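Local atomic coordinates of enoyl-CoA hydratase/isomerase family protein (Mycobacterium tuberculosis, PDB entry 4FN7), a protein that probably hydrates the double bond of unsaturated acyl-CoA thioesters in lipid metabolism. Residues 5-16 with 37-47. Numbering follows the deposited sequence.
Sequences VSYTRKDSIAVI and AIDNADRDDVG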
loop_
_atom_site.group_PDB
_atom_site.type_symbol
_atom_site.label_atom_id
_atom_site.label_comp_id
_atom_site.label_asym_id
_atom_site.label_seq_id
_atom_site.Cartn_x
_atom_site.Cartn_y
_atom_site.Cartn_z
ATOM N N VAL A 5 -30.014 10.240 -13.930
ATOM C CA VAL A 5 -29.832 9.047 -13.115
ATOM C C VAL A 5 -31.113 8.233 -13.048
ATOM O O VAL A 5 -32.192 8.776 -12.824
ATOM C CB VAL A 5 -29.407 9.403 -11.683
ATOM C CG1 VAL A 5 -29.328 8.147 -10.823
ATOM C CG2 VAL A 5 -28.077 10.124 -11.690
ATOM N N SER A 6 -30.998 6.927 -13.247
ATOM C CA SER A 6 -32.140 6.045 -13.043
ATOM C C SER A 6 -31.934 5.216 -11.786
ATOM O O SER A 6 -30.804 4.869 -11.431
ATOM C CB SER A 6 -32.353 5.134 -14.247
ATOM O OG SER A 6 -31.287 4.215 -14.380
ATOM N N TYR A 7 -33.040 4.914 -11.115
ATOM C CA TYR A 7 -33.042 4.089 -9.915
ATOM C C TYR A 7 -33.991 2.921 -10.121
ATOM O O TYR A 7 -35.156 3.122 -10.453
ATOM C CB TYR A 7 -33.493 4.901 -8.703
ATOM C CG TYR A 7 -33.685 4.050 -7.473
ATOM C CD1 TYR A 7 -32.613 3.741 -6.656
ATOM C CD2 TYR A 7 -34.938 3.551 -7.130
ATOM C CE1 TYR A 7 -32.774 2.957 -5.535
ATOM C CE2 TYR A 7 -35.106 2.764 -6.006
ATOM C CZ TYR A 7 -34.016 2.475 -5.210
ATOM O OH TYR A 7 -34.150 1.695 -4.089
ATOM N N THR A 8 -33.490 1.710 -9.906
ATOM C CA THR A 8 -34.283 0.503 -10.080
ATOM C C THR A 8 -33.977 -0.468 -8.956
ATOM O O THR A 8 -32.833 -0.870 -8.767
ATOM C CB THR A 8 -33.959 -0.180 -11.417
ATOM O OG1 THR A 8 -33.998 0.789 -12.471
ATOM C CG2 THR A 8 -34.958 -1.290 -11.705
ATOM N N ARG A 9 -35.000 -0.839 -8.200
ATOM C CA ARG A 9 -34.824 -1.873 -7.193
ATOM C C ARG A 9 -35.060 -3.243 -7.818
ATOM O O ARG A 9 -36.080 -3.472 -8.469
ATOM C CB ARG A 9 -35.752 -1.653 -5.995
ATOM C CG ARG A 9 -35.616 -2.739 -4.931
ATOM C CD ARG A 9 -36.243 -2.346 -3.601
ATOM N NE ARG A 9 -37.675 -2.088 -3.707
ATOM C CZ ARG A 9 -38.499 -2.004 -2.667
ATOM N NH1 ARG A 9 -38.036 -2.168 -1.435
ATOM N NH2 ARG A 9 -39.791 -1.764 -2.856
ATOM N N LYS A 10 -34.099 -4.142 -7.635
ATOM C CA LYS A 10 -34.217 -5.520 -8.096
ATOM C C LYS A 10 -33.918 -6.438 -6.924
ATOM O O LYS A 10 -32.758 -6.607 -6.545
ATOM C CB LYS A 10 -33.214 -5.814 -9.211
ATOM C CG LYS A 10 -33.193 -4.819 -10.354
ATOM C CD LYS A 10 -32.101 -5.199 -11.344
ATOM C CE LYS A 10 -31.967 -4.184 -12.461
ATOM N NZ LYS A 10 -30.860 -4.554 -13.385
ATOM N N ASP A 11 -34.964 -7.033 -6.360
ATOM C CA ASP A 11 -34.842 -7.877 -5.174
ATOM C C ASP A 11 -33.928 -7.281 -4.101
ATOM O O ASP A 11 -34.254 -6.260 -3.493
ATOM C CB ASP A 11 -34.413 -9.306 -5.542
ATOM C CG ASP A 11 -33.227 -9.343 -6.489
ATOM O OD1 ASP A 11 -33.441 -9.194 -7.711
ATOM O OD2 ASP A 11 -32.084 -9.528 -6.018
ATOM N N SER A 12 -32.786 -7.914 -3.872
ATOM C CA SER A 12 -31.923 -7.515 -2.768
ATOM C C SER A 12 -31.073 -6.281 -3.066
ATOM O O SER A 12 -30.364 -5.798 -2.185
ATOM C CB SER A 12 -31.019 -8.677 -2.343
ATOM O OG SER A 12 -30.141 -9.051 -3.394
ATOM N N ILE A 13 -31.128 -5.769 -4.293
ATOM C CA ILE A 13 -30.250 -4.660 -4.654
ATOM C C ILE A 13 -30.975 -3.488 -5.306
ATOM O O ILE A 13 -32.102 -3.616 -5.785
ATOM C CB ILE A 13 -29.090 -5.124 -5.574
ATOM C CG1 ILE A 13 -29.607 -5.490 -6.969
ATOM C CG2 ILE A 13 -28.336 -6.276 -4.928
ATOM C CD1 ILE A 13 -28.505 -5.839 -7.957
ATOM N N ALA A 14 -30.321 -2.333 -5.292
ATOM C CA ALA A 14 -30.752 -1.194 -6.086
ATOM C C ALA A 14 -29.684 -0.933 -7.136
ATOM O O ALA A 14 -28.489 -0.991 -6.836
ATOM C CB ALA A 14 -30.943 0.034 -5.211
ATOM N N VAL A 15 -30.115 -0.682 -8.368
ATOM C CA VAL A 15 -29.205 -0.317 -9.445
ATOM C C VAL A 15 -29.415 1.145 -9.792
ATOM O O VAL A 15 -30.518 1.561 -10.150
ATOM C CB VAL A 15 -29.417 -1.185 -10.694
ATOM C CG1 VAL A 15 -28.398 -0.824 -11.770
ATOM C CG2 VAL A 15 -29.316 -2.660 -10.326
ATOM N N ILE A 16 -28.344 1.919 -9.662
ATOM C CA ILE A 16 -28.352 3.347 -9.920
ATOM C C ILE A 16 -27.464 3.577 -11.135
ATOM O O ILE A 16 -26.274 3.262 -11.113
ATOM C CB ILE A 16 -27.804 4.105 -8.690
ATOM C CG1 ILE A 16 -28.722 3.885 -7.475
ATOM C CG2 ILE A 16 -27.602 5.586 -8.991
ATOM C CD1 ILE A 16 -28.209 4.534 -6.188
ATOM N N ALA A 37 -31.214 9.369 -5.772
ATOM C CA ALA A 37 -31.266 7.934 -6.012
ATOM C C ALA A 37 -30.800 7.161 -4.782
ATOM O O ALA A 37 -31.375 6.128 -4.432
ATOM C CB ALA A 37 -30.422 7.568 -7.216
ATOM N N ILE A 38 -29.744 7.642 -4.131
ATOM C CA ILE A 38 -29.277 6.981 -2.919
ATOM C C ILE A 38 -30.325 7.153 -1.804
ATOM O O ILE A 38 -30.528 6.239 -1.005
ATOM C CB ILE A 38 -27.868 7.467 -2.473
ATOM C CG1 ILE A 38 -26.855 7.282 -3.610
ATOM C CG2 ILE A 38 -27.422 6.721 -1.210
ATOM C CD1 ILE A 38 -25.563 8.059 -3.430
ATOM N N ASP A 39 -30.993 8.307 -1.759
ATOM C CA ASP A 39 -32.119 8.479 -0.833
ATOM C C ASP A 39 -33.169 7.383 -1.054
ATOM O O ASP A 39 -33.705 6.833 -0.089
ATOM C CB ASP A 39 -32.812 9.841 -0.999
ATOM C CG ASP A 39 -31.946 11.022 -0.598
ATOM O OD1 ASP A 39 -30.890 10.851 0.053
ATOM O OD2 ASP A 39 -32.364 12.151 -0.929
ATOM N N ASN A 40 -33.489 7.092 -2.317
ATOM C CA ASN A 40 -34.424 6.007 -2.620
ATOM C C ASN A 40 -33.933 4.679 -2.061
ATOM O O ASN A 40 -34.705 3.904 -1.489
ATOM C CB ASN A 40 -34.652 5.847 -4.126
ATOM C CG ASN A 40 -35.400 7.004 -4.741
ATOM O OD1 ASN A 40 -36.076 7.762 -4.053
ATOM N ND2 ASN A 40 -35.280 7.143 -6.058
ATOM N N ALA A 41 -32.646 4.408 -2.257
ATOM C CA ALA A 41 -32.046 3.184 -1.756
ATOM C C ALA A 41 -32.145 3.120 -0.240
ATOM O O ALA A 41 -32.380 2.051 0.329
ATOM C CB ALA A 41 -30.592 3.081 -2.200
ATOM N N ASP A 42 -31.962 4.263 0.414
ATOM C CA ASP A 42 -32.135 4.347 1.863
ATOM C C ASP A 42 -33.563 3.985 2.263
ATOM O O ASP A 42 -33.784 3.181 3.175
ATOM C CB ASP A 42 -31.812 5.752 2.386
ATOM C CG ASP A 42 -30.323 6.079 2.359
ATOM O OD1 ASP A 42 -29.486 5.177 2.149
ATOM O OD2 ASP A 42 -29.992 7.262 2.587
ATOM N N ARG A 43 -34.532 4.594 1.587
ATOM C CA ARG A 43 -35.930 4.353 1.909
ATOM C C ARG A 43 -36.315 2.899 1.650
ATOM O O ARG A 43 -37.080 2.302 2.411
ATOM C CB ARG A 43 -36.825 5.319 1.126
ATOM C CG ARG A 43 -36.768 6.756 1.658
ATOM C CD ARG A 43 -37.734 7.725 0.961
ATOM N NE ARG A 43 -37.260 8.191 -0.340
ATOM C CZ ARG A 43 -36.600 9.327 -0.566
ATOM N NH1 ARG A 43 -36.289 10.153 0.424
ATOM N NH2 ARG A 43 -36.232 9.631 -1.801
ATOM N N ASP A 44 -35.782 2.325 0.577
ATOM C CA ASP A 44 -36.103 0.948 0.222
ATOM C C ASP A 44 -35.326 -0.061 1.073
ATOM O O ASP A 44 -35.631 -1.254 1.054
ATOM C CB ASP A 44 -35.864 0.693 -1.270
ATOM C CG ASP A 44 -36.932 1.310 -2.154
ATOM O OD1 ASP A 44 -38.009 1.684 -1.642
ATOM O OD2 ASP A 44 -36.704 1.405 -3.378
ATOM N N ASP A 45 -34.336 0.424 1.822
ATOM C CA ASP A 45 -33.542 -0.420 2.719
ATOM C C ASP A 45 -32.957 -1.636 1.994
ATOM O O ASP A 45 -33.078 -2.774 2.442
ATOM C CB ASP A 45 -34.381 -0.845 3.932
ATOM C CG ASP A 45 -33.541 -1.433 5.053
ATOM O OD1 ASP A 45 -32.323 -1.168 5.100
ATOM O OD2 ASP A 45 -34.106 -2.159 5.905
ATOM N N VAL A 46 -32.299 -1.380 0.871
ATOM C CA VAL A 46 -31.813 -2.461 0.022
ATOM C C VAL A 46 -30.601 -3.178 0.618
ATOM O O VAL A 46 -29.941 -2.659 1.514
ATOM C CB VAL A 46 -31.478 -1.948 -1.391
ATOM C CG1 VAL A 46 -32.713 -1.312 -2.025
ATOM C CG2 VAL A 46 -30.314 -0.967 -1.347
ATOM N N GLY A 47 -30.321 -4.376 0.122
ATOM C CA GLY A 47 -29.192 -5.153 0.606
ATOM C C GLY A 47 -27.837 -4.660 0.110
ATOM O O GLY A 47 -26.827 -4.838 0.784
HETATM O O HOH W 1 -35.537 -3.515 -0.298
HETATM O O HOH W 2 -38.414 -1.910 1.447
HETATM O O HOH W 3 -33.544 -5.039 -0.948
#
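Strand 5-10, which carries Tyr7, runs nearly parallel to helix 37-44, which carries Asn40 and Asp44, with the axes 15° apart and 8.8 Å at closest approach. Tyr7 has CG anti to its backbone N, and its ring lies along the helix. Asn40 CB sits squarely over the centre of one ring face, a CH-pi contact of 3.5 Å to the centroid of Tyr7. At the ring edge, Tyr7 OH donates a 2.7 Å hydrogen bond to Asp44 OD2. The hydroxyl reaches that oxygen on its anti side, 25° out of the carboxylate plane. The guanidinium of Arg9 stacks, offset, on the same carboxylate, the two planes 14° apart. Its salt bridge to Asp44 is long, 3.6 Å from Arg9 NE to Asp44 OD2, and no N-H points at the oxygen. The attraction there is probably one of charge alone. Two waters each link Arg9 NH1 to Asp44 O. Strand 13-18, helix 28-44 and strand 48-52 form a beta-alpha-beta unit of the crotonase fold. Strand 5-10 pairs antiparallel with strand 13-18 as the outer hairpin of the sheet, closed by a type II' turn from Lys10 to Ile13. Under the helix the packing is apolar. Ala37 CB meets Val5 CG1 at 3.8 Å and Ile16 CG2 at 3.9 Å. Ile16 CD1 also reaches Ile38 CG1, and Ile38 in turn packs on Leu85 and Leu89 of helix 73-90. Past the helix, a Schellman motif with positive phi at Asp45 turns the chain toward the sheet. Val46 then sets CG1 3.9 Å from Ala14 CB. Gly47 N gives a weak, bent hydrogen bond to Ser12 O (2.7 Å).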